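Local coordinates for SM80.1 Vicilin (Solanum melongena, PDB 5VF5), which probably serves as a seed storage protein of the 7S vicilin family, built on two cupin domains, with copper and sodium ions bound in the crystal, at residues K35-S40 / G45-R50; S21-R24 / D29-I32; K351-G356 / Q389-A394. One frame throughout, in Å; residues are numbered along the deposited sequence.

Contact 1 of 3, residues K35-S40 / G45-R50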
loop_
_atom_site.group_PDB
_atom_site.type_symbol
_atom_site.label_atom_id
_atom_site.label_comp_id
_atom_site.label_asym_id
_atom_site.label_seq_id
_atom_site.Cartn_x
_atom_site.Cartn_y
_atom_site.Cartn_z
ATOM N N LYS A 35 10.011 -9.990 2.949
ATOM C CA LYS A 35 10.947 -8.899 2.774
ATOM C C LYS A 35 11.285 -8.713 1.310
ATOM O O LYS A 35 11.408 -9.697 0.565
ATOM C CB LYS A 35 12.257 -9.187 3.510
ATOM C CG LYS A 35 12.157 -8.986 4.992
ATOM C CD LYS A 35 13.510 -9.161 5.680
ATOM C CE LYS A 35 14.587 -8.213 5.130
ATOM N NZ LYS A 35 15.860 -8.275 5.900
ATOM N N PHE A 36 11.452 -7.482 0.873
ATOM C CA PHE A 36 11.675 -7.250 -0.558
ATOM C C PHE A 36 12.980 -7.825 -1.099
ATOM O O PHE A 36 13.093 -8.114 -2.299
ATOM C CB PHE A 36 11.599 -5.768 -0.833
ATOM C CG PHE A 36 10.216 -5.226 -0.726
ATOM C CD1 PHE A 36 9.233 -5.594 -1.664
ATOM C CD2 PHE A 36 9.870 -4.329 0.244
ATOM C CE1 PHE A 36 7.979 -5.060 -1.583
ATOM C CE2 PHE A 36 8.586 -3.825 0.331
ATOM C CZ PHE A 36 7.652 -4.180 -0.606
ATOM N N THR A 37 13.923 -7.992 -0.208
ATOM C CA THR A 37 15.219 -8.605 -0.518
ATOM C C THR A 37 15.206 -10.125 -0.537
ATOM O O THR A 37 16.264 -10.725 -0.809
ATOM C CB THR A 37 16.250 -8.107 0.495
ATOM O OG1 THR A 37 15.701 -8.250 1.816
ATOM C CG2 THR A 37 16.573 -6.617 0.242
ATOM N N GLN A 38 14.046 -10.747 -0.292
ATOM C CA GLN A 38 13.946 -12.238 -0.321
ATOM C C GLN A 38 14.562 -12.875 -1.544
ATOM O O GLN A 38 15.294 -13.840 -1.385
ATOM C CB GLN A 38 12.489 -12.720 -0.182
ATOM C CG GLN A 38 12.300 -14.231 -0.174
ATOM C CD GLN A 38 10.843 -14.634 -0.383
ATOM O OE1 GLN A 38 10.158 -14.183 -1.339
ATOM N NE2 GLN A 38 10.357 -15.479 0.511
ATOM N N ARG A 39 14.291 -12.364 -2.730
ATOM C CA ARG A 39 14.841 -12.955 -3.975
ATOM C C ARG A 39 15.779 -12.068 -4.761
ATOM O O ARG A 39 16.365 -12.532 -5.741
ATOM C CB ARG A 39 13.719 -13.366 -4.941
ATOM C CG ARG A 39 12.821 -14.482 -4.463
ATOM C CD ARG A 39 11.727 -14.715 -5.493
ATOM N NE ARG A 39 10.733 -15.661 -5.012
ATOM C CZ ARG A 39 9.630 -16.012 -5.680
ATOM N NH1 ARG A 39 8.792 -16.872 -5.121
ATOM N NH2 ARG A 39 9.362 -15.510 -6.894
ATOM N N SER A 40 15.960 -10.819 -4.350
ATOM C CA SER A 40 16.851 -9.916 -5.081
ATOM C C SER A 40 17.415 -8.766 -4.215
ATOM O O SER A 40 16.691 -7.999 -3.536
ATOM C CB SER A 40 16.154 -9.285 -6.290
ATOM O OG SER A 40 17.060 -8.406 -6.979
ATOM N N GLY A 45 17.403 -1.146 -1.184
ATOM C CA GLY A 45 17.056 0.250 -0.866
ATOM C C GLY A 45 15.736 0.439 -0.146
ATOM O O GLY A 45 15.484 1.496 0.417
ATOM N N ILE A 46 14.881 -0.592 -0.159
ATOM C CA ILE A 46 13.606 -0.574 0.540
ATOM C C ILE A 46 13.474 -1.712 1.547
ATOM O O ILE A 46 12.360 -2.047 1.942
ATOM C CB ILE A 46 12.416 -0.518 -0.438
ATOM C CG1 ILE A 46 12.300 -1.780 -1.303
ATOM C CG2 ILE A 46 12.499 0.747 -1.260
ATOM C CD1 ILE A 46 10.988 -1.846 -2.089
ATOM N N GLU A 47 14.608 -2.269 1.979
ATOM C CA GLU A 47 14.608 -3.458 2.856
ATOM C C GLU A 47 13.791 -3.337 4.167
ATOM O O GLU A 47 13.290 -4.303 4.711
ATOM C CB GLU A 47 16.045 -3.875 3.229
ATOM C CG GLU A 47 16.156 -5.088 4.143
ATOM C CD GLU A 47 17.578 -5.426 4.580
ATOM O OE1 GLU A 47 18.458 -4.533 4.565
ATOM O OE2 GLU A 47 17.819 -6.603 4.987
ATOM N N LYS A 48 13.707 -2.078 4.653
ATOM C CA LYS A 48 13.016 -1.878 5.938
ATOM C C LYS A 48 11.497 -1.910 5.831
ATOM O O LYS A 48 10.793 -1.956 6.876
ATOM C CB LYS A 48 13.490 -0.627 6.662
ATOM C CG LYS A 48 14.914 -0.714 7.181
ATOM C CD LYS A 48 15.317 0.542 7.934
ATOM C CE LYS A 48 16.693 0.395 8.543
ATOM N NZ LYS A 48 17.057 1.630 9.270
ATOM N N PHE A 49 10.982 -1.869 4.595
ATOM C CA PHE A 49 9.557 -1.709 4.392
ATOM C C PHE A 49 8.880 -3.046 4.090
ATOM O O PHE A 49 9.458 -3.933 3.445
ATOM C CB PHE A 49 9.277 -0.718 3.289
ATOM C CG PHE A 49 9.593 0.707 3.648
ATOM C CD1 PHE A 49 8.664 1.484 4.279
ATOM C CD2 PHE A 49 10.853 1.225 3.405
ATOM C CE1 PHE A 49 8.955 2.783 4.643
ATOM C CE2 PHE A 49 11.154 2.530 3.776
ATOM C CZ PHE A 49 10.194 3.304 4.360
ATOM N N ARG A 50 7.663 -3.204 4.585
ATOM C CA ARG A 50 6.836 -4.354 4.260
ATOM C C ARG A 50 5.490 -3.868 3.804
ATOM O O ARG A 50 4.981 -2.851 4.348
ATOM C CB ARG A 50 6.682 -5.260 5.458
ATOM C CG ARG A 50 7.979 -5.834 6.024
ATOM C CD ARG A 50 8.664 -6.829 5.105
ATOM N NE ARG A 50 7.963 -8.101 5.061
ATOM C CZ ARG A 50 8.061 -9.067 5.977
ATOM N NH1 ARG A 50 8.829 -8.900 7.058
ATOM N NH2 ARG A 50 7.383 -10.203 5.819
HETATM O O HOH W 1 11.527 -5.657 3.033
#

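Contact 2 of 3, residues S21-R24 / D29-I32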
loop_
_atom_site.group_PDB
_atom_site.type_symbol
_atom_site.label_atom_id
_atom_site.label_comp_id
_atom_site.label_asym_id
_atom_site.label_seq_id
_atom_site.Cartn_x
_atom_site.Cartn_y
_atom_site.Cartn_z
ATOM N N SER A 21 -0.282 -15.503 4.960
ATOM C CA SER A 21 -1.128 -15.267 6.139
ATOM C C SER A 21 -0.320 -15.433 7.409
ATOM O O SER A 21 0.390 -16.418 7.582
ATOM C CB SER A 21 -2.348 -16.214 6.311
ATOM O OG SER A 21 -3.222 -16.097 5.280
ATOM N N ARG A 22 -0.466 -14.488 8.319
ATOM C CA ARG A 22 0.199 -14.553 9.613
ATOM C C ARG A 22 -0.519 -15.415 10.651
ATOM O O ARG A 22 0.061 -15.823 11.648
ATOM C CB ARG A 22 0.453 -13.155 10.159
ATOM C CG ARG A 22 1.659 -12.474 9.476
ATOM C CD ARG A 22 2.969 -12.943 10.146
ATOM N NE ARG A 22 4.224 -12.392 9.626
ATOM C CZ ARG A 22 4.837 -11.268 10.028
ATOM N NH1 ARG A 22 4.300 -10.456 10.925
ATOM N NH2 ARG A 22 5.982 -10.917 9.455
ATOM N N PHE A 23 -1.777 -15.697 10.388
ATOM C CA PHE A 23 -2.592 -16.540 11.273
ATOM C C PHE A 23 -3.747 -17.111 10.484
ATOM O O PHE A 23 -4.054 -16.634 9.380
ATOM C CB PHE A 23 -3.072 -15.775 12.505
ATOM C CG PHE A 23 -3.664 -14.398 12.223
ATOM C CD1 PHE A 23 -4.876 -14.262 11.563
ATOM C CD2 PHE A 23 -3.016 -13.244 12.628
ATOM C CE1 PHE A 23 -5.432 -13.030 11.315
ATOM C CE2 PHE A 23 -3.564 -12.005 12.358
ATOM C CZ PHE A 23 -4.788 -11.905 11.738
ATOM N N ARG A 24 -4.412 -18.099 11.082
ATOM C CA ARG A 24 -5.600 -18.699 10.508
ATOM C C ARG A 24 -6.799 -18.152 11.223
ATOM O O ARG A 24 -7.032 -18.493 12.380
ATOM C CB ARG A 24 -5.555 -20.214 10.717
ATOM C CG ARG A 24 -4.313 -20.895 10.234
ATOM C CD ARG A 24 -4.250 -20.861 8.719
ATOM N NE ARG A 24 -3.150 -21.698 8.241
ATOM C CZ ARG A 24 -2.131 -21.280 7.494
ATOM N NH1 ARG A 24 -2.047 -20.017 7.064
ATOM N NH2 ARG A 24 -1.197 -22.148 7.147
ATOM N N ASP A 29 -8.456 -12.088 7.266
ATOM C CA ASP A 29 -7.078 -12.480 7.067
ATOM C C ASP A 29 -6.162 -11.281 7.232
ATOM O O ASP A 29 -6.567 -10.129 7.059
ATOM C CB ASP A 29 -6.901 -13.087 5.686
ATOM C CG ASP A 29 -5.601 -13.923 5.557
ATOM O OD1 ASP A 29 -5.004 -14.409 6.563
ATOM O OD2 ASP A 29 -5.200 -14.095 4.410
ATOM N N PHE A 30 -4.932 -11.576 7.568
ATOM C CA PHE A 30 -3.832 -10.622 7.573
ATOM C C PHE A 30 -2.700 -11.327 6.877
ATOM O O PHE A 30 -2.217 -12.354 7.402
ATOM C CB PHE A 30 -3.419 -10.250 8.999
ATOM C CG PHE A 30 -2.172 -9.403 9.078
ATOM C CD1 PHE A 30 -2.025 -8.279 8.298
ATOM C CD2 PHE A 30 -1.115 -9.782 9.910
ATOM C CE1 PHE A 30 -0.889 -7.485 8.394
ATOM C CE2 PHE A 30 0.032 -9.019 9.989
ATOM C CZ PHE A 30 0.151 -7.872 9.210
ATOM N N ARG A 31 -2.287 -10.814 5.720
ATOM C CA ARG A 31 -1.229 -11.432 4.959
ATOM C C ARG A 31 -0.198 -10.435 4.578
ATOM O O ARG A 31 -0.525 -9.296 4.253
ATOM C CB ARG A 31 -1.732 -12.192 3.761
ATOM C CG ARG A 31 -2.623 -11.525 2.808
ATOM C CD ARG A 31 -3.221 -12.654 1.936
ATOM N NE ARG A 31 -4.085 -12.021 1.010
ATOM C CZ ARG A 31 -5.366 -11.794 1.183
ATOM N NH1 ARG A 31 -6.008 -11.156 0.236
ATOM N NH2 ARG A 31 -6.029 -12.260 2.253
ATOM N N ILE A 32 1.055 -10.834 4.621
ATOM C CA ILE A 32 2.174 -9.940 4.468
ATOM C C ILE A 32 3.124 -10.488 3.421
ATOM O O ILE A 32 3.416 -11.684 3.333
ATOM C CB ILE A 32 2.887 -9.705 5.805
ATOM C CG1 ILE A 32 3.975 -8.627 5.732
ATOM C CG2 ILE A 32 3.402 -10.972 6.411
ATOM C CD1 ILE A 32 4.448 -8.169 7.123
#

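Contact 3 of 3, residues K351-G356 / Q389-A394. With ACT (acetate ion), chain C.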
loop_
_atom_site.group_PDB
_atom_site.type_symbol
_atom_site.label_atom_id
_atom_site.label_comp_id
_atom_site.label_asym_id
_atom_site.label_seq_id
_atom_site.Cartn_x
_atom_site.Cartn_y
_atom_site.Cartn_z
ATOM N N LYS A 351 7.044 13.429 -10.821
ATOM C CA LYS A 351 6.689 12.643 -11.992
ATOM C C LYS A 351 7.213 13.336 -13.227
ATOM O O LYS A 351 7.019 14.547 -13.397
ATOM C CB LYS A 351 5.189 12.499 -12.174
ATOM C CG LYS A 351 4.508 11.670 -11.151
ATOM C CD LYS A 351 4.224 10.334 -11.698
ATOM C CE LYS A 351 3.477 9.380 -10.772
ATOM N NZ LYS A 351 4.133 9.237 -9.439
ATOM N N ASN A 352 7.883 12.583 -14.082
ATOM C CA ASN A 352 8.429 13.053 -15.344
ATOM C C ASN A 352 7.810 12.251 -16.461
ATOM O O ASN A 352 8.149 11.052 -16.646
ATOM C CB ASN A 352 9.937 12.819 -15.370
ATOM C CG ASN A 352 10.680 13.704 -14.401
ATOM O OD1 ASN A 352 11.234 14.726 -14.785
ATOM N ND2 ASN A 352 10.663 13.328 -13.124
ATOM N N PHE A 353 6.917 12.849 -17.245
ATOM C CA PHE A 353 6.281 12.153 -18.345
ATOM C C PHE A 353 7.166 12.220 -19.571
ATOM O O PHE A 353 7.907 13.175 -19.782
ATOM C CB PHE A 353 4.892 12.754 -18.622
ATOM C CG PHE A 353 3.880 12.290 -17.636
ATOM C CD1 PHE A 353 3.717 12.943 -16.410
ATOM C CD2 PHE A 353 3.173 11.109 -17.864
ATOM C CE1 PHE A 353 2.821 12.472 -15.474
ATOM C CE2 PHE A 353 2.307 10.618 -16.901
ATOM C CZ PHE A 353 2.134 11.308 -15.719
ATOM N N LEU A 354 7.141 11.123 -20.330
ATOM C CA LEU A 354 8.047 10.912 -21.442
ATOM C C LEU A 354 7.387 11.042 -22.815
ATOM O O LEU A 354 8.067 10.919 -23.850
ATOM C CB LEU A 354 8.667 9.532 -21.282
ATOM C CG LEU A 354 9.515 9.392 -20.016
ATOM C CD1 LEU A 354 9.781 7.909 -19.729
ATOM C CD2 LEU A 354 10.801 10.156 -20.144
ATOM N N ALA A 355 6.088 11.277 -22.831
ATOM C CA ALA A 355 5.301 11.533 -24.063
ATOM C C ALA A 355 4.065 12.288 -23.626
ATOM O O ALA A 355 3.760 12.330 -22.443
ATOM C CB ALA A 355 4.907 10.236 -24.714
ATOM N N GLY A 356 3.358 12.862 -24.582
ATOM C CA GLY A 356 2.158 13.635 -24.283
ATOM C C GLY A 356 2.437 15.116 -24.351
ATOM O O GLY A 356 3.586 15.562 -24.416
ATOM N N GLN A 389 -2.834 15.067 -26.144
ATOM C CA GLN A 389 -3.329 14.767 -24.788
ATOM C C GLN A 389 -2.156 14.540 -23.854
ATOM O O GLN A 389 -1.027 14.309 -24.302
ATOM C CB GLN A 389 -4.270 13.554 -24.774
ATOM C CG GLN A 389 -5.639 13.825 -25.412
ATOM C CD GLN A 389 -6.557 14.649 -24.509
ATOM O OE1 GLN A 389 -6.971 14.186 -23.443
ATOM N NE2 GLN A 389 -6.853 15.891 -24.917
ATOM N N SER A 390 -2.430 14.621 -22.563
ATOM C CA SER A 390 -1.409 14.388 -21.522
ATOM C C SER A 390 -1.844 13.348 -20.550
ATOM O O SER A 390 -3.039 13.118 -20.357
ATOM C CB SER A 390 -1.094 15.681 -20.752
ATOM O OG SER A 390 -0.510 16.656 -21.588
ATOM N N TYR A 391 -0.825 12.673 -19.990
ATOM C CA TYR A 391 -0.928 11.822 -18.790
ATOM C C TYR A 391 -1.557 10.476 -19.015
ATOM O O TYR A 391 -0.892 9.426 -18.816
ATOM C CB TYR A 391 -1.647 12.549 -17.636
ATOM C CG TYR A 391 -1.132 13.943 -17.403
ATOM C CD1 TYR A 391 0.211 14.192 -17.273
ATOM C CD2 TYR A 391 -1.996 15.012 -17.372
ATOM C CE1 TYR A 391 0.695 15.484 -17.098
ATOM C CE2 TYR A 391 -1.532 16.298 -17.178
ATOM C CZ TYR A 391 -0.203 16.537 -17.042
ATOM O OH TYR A 391 0.238 17.819 -16.831
ATOM N N PHE A 392 -2.803 10.460 -19.493
ATOM C CA PHE A 392 -3.489 9.204 -19.823
ATOM C C PHE A 392 -4.181 9.350 -21.159
ATOM O O PHE A 392 -4.781 10.397 -21.441
ATOM C CB PHE A 392 -4.524 8.828 -18.781
ATOM C CG PHE A 392 -4.012 8.795 -17.362
ATOM C CD1 PHE A 392 -3.984 9.954 -16.594
ATOM C CD2 PHE A 392 -3.626 7.625 -16.777
ATOM C CE1 PHE A 392 -3.534 9.926 -15.275
ATOM C CE2 PHE A 392 -3.190 7.584 -15.459
ATOM C CZ PHE A 392 -3.150 8.728 -14.707
ATOM N N VAL A 393 -4.062 8.302 -21.982
ATOM C CA VAL A 393 -4.608 8.321 -23.338
ATOM C C VAL A 393 -5.200 6.954 -23.675
ATOM O O VAL A 393 -5.056 6.005 -22.906
ATOM C CB VAL A 393 -3.524 8.715 -24.373
ATOM C CG1 VAL A 393 -2.902 10.047 -24.063
ATOM C CG2 VAL A 393 -2.433 7.692 -24.500
ATOM N N ALA A 394 -5.843 6.840 -24.847
ATOM C CA ALA A 394 -6.311 5.545 -25.281
ATOM C C ALA A 394 -5.125 4.595 -25.467
ATOM O O ALA A 394 -4.111 4.947 -26.046
ATOM C CB ALA A 394 -7.062 5.672 -26.594
HETATM C C ACT C . 3.339 5.978 -9.064
HETATM O O ACT C . 3.272 6.900 -8.194
HETATM O OXT ACT C . 4.273 5.963 -9.897
HETATM C CH3 ACT C . 2.304 4.884 -9.173
HETATM O O HOH W 2 1.845 13.595 -20.724
#

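Contact 1 of 3, residues K35-S40 / G45-R50
Ile46 meets Phe36 where a loop folds back on the type I beta turn, Ile46 to Phe49, that leads into strand 49-56 of the N-terminal cupin domain. The methyl CD1 of Ile46 lies over one face of the Phe36 ring, 3.8 Å from its centroid and 20° off the ring normal, a CH-pi contact displaced toward the rim. The same ring makes an edge-to-face pair with Phe14, and both Phe36 and Ile46 touch Val320 of the second cupin domain, so the pair sits at the seam between the two. Next along the turn, Glu47 has CG anti to its backbone N (chi1 180°) and an extended chain, which, in one of two modelled conformers, carries OE2 out to Lys35 NZ at 2.7 Å. The lysine comes in on the anti side of that oxygen in a salt bridge, and Pro132 O takes a second bond from the same ammonium. Between the two backbones a water accepts from Phe36 N at 2.8 Å and donates to the carbonyls of Glu47 and Phe49, satisfying three backbone groups at once. Arg50 closes the contact: its chain, bent at chi2 and chi3, passes across Lys35 while NH1 and NH2 bond to Gly133 O and Leu33 O. Lys35 N lies over one guanidinium face, 3.5 Å from Arg50 NE, two donors that merely pack together.

Contact 2 of 3, residues S21-R24 / D29-I32
Ser21 OG donates to Asp29 OD1 at 2.8 Å across a short antiparallel pairing, entering on the syn side of that oxygen. The other carboxylate oxygen is used within its own strand: Arg31 NH2 reaches Asp29 OD2 at 3.0 Å on the anti side, with the acceptor close to the guanidinium plane. Asp29 is thereby gripped through both oxygens, and because Arg31 NH1 also forms a salt bridge with Glu55 of the adjoining strand, one guanidinium joins two acids. This would probably favour the charged form of Asp29, whose side chain lies about 4 Å from the bound sodium ion.

The backbone link is Arg22 N to Phe30 O, 2.9 Å long and almost straight, with an N-H...O angle of 169°. Ser21 CA adds a CA-H...O contact to the same carbonyl. Phe30 N, by contrast, is buried here and has no partner in the model. Apolar groups fill the other side: Phe23 CZ rests 3.5 Å from Phe30 CB, the two side chains crossing at about a right angle. Arg22 runs beside the Phe30 ring in the same direction, its CB 3.7 Å from Phe30 CD2. A bend at chi2 (-83°) then brings the guanidinium over Ile32, whose CG2 lies against one of its faces, while Arg22 NH1 finds its acceptor in Val135 O. Ser21 and Arg31 form an antiparallel non-hydrogen-bonded pair, and the whole is a beta hairpin at the margin of the N-terminal cupin sheet, with Ala25 of its loop and Gly28 at the start of strand 28-32 binding the sodium ion.

Contact 3 of 3, residues K351-G356 / Q389-A394
Gly356, at a positive phi of 103°, brings its CA to within 3.3 Å of Gln389 O, an approach that glycine permits at that phi. Tyr391, also at positive phi, is the central residue of a classic gamma turn in which Phe392 N bonds to Ser390 O.

A water joins the segments, donating to Ala355 O and accepting from Tyr391 N, each at 2.9 Å. The main side-chain contact is a T-shaped stack: the edge of Tyr391 is directed at the face of Phe353, with centroids 5.1 Å apart and planes at 66°. Phe353 CG stands anti to its carbonyl carbon (chi1 -78°), which swings the ring toward Tyr391. Tyr391 CD1 does the touching, 3.6 Å from Phe353 CE1 and displaced toward the rim of that ring. Phe220 meets both rings and completes an aromatic cluster. Ser390 OG bonds to Glu358 N.

Lys351 NZ donates to an acetate ion, probably from the crystallisation liquor, and to Asn261 OD1; Tyr259, Arg266 and Asn261 also bond to the acetate. The contact packs the end of strand 351-353 and the following loop against the turn leading into strand 392-394, both strands pairing with 254-261 in the C-terminal cupin beta-barrel.

In the fold
From the N terminus the chain first makes contact 2, a hairpin closed between 21-24 and 29-32, and soon afterwards contact 1, where 35-40 folds back on 45-50. The two are in series and share one sheet, since strands 28-32 and 49-56 are neighbours; they touch where Arg50 NH2 packs on Ile32 CG1. Contact 1 also touches strands 318-321 and 337-344 of the C-terminal half. Contact 3 comes much later and closes a longer, about half helical excursion between 351-356 and 389-394. It neither nests with nor crosses the others, and lies on the opposite side of the chain's centre from contact 2, their centres about 38 Å apart.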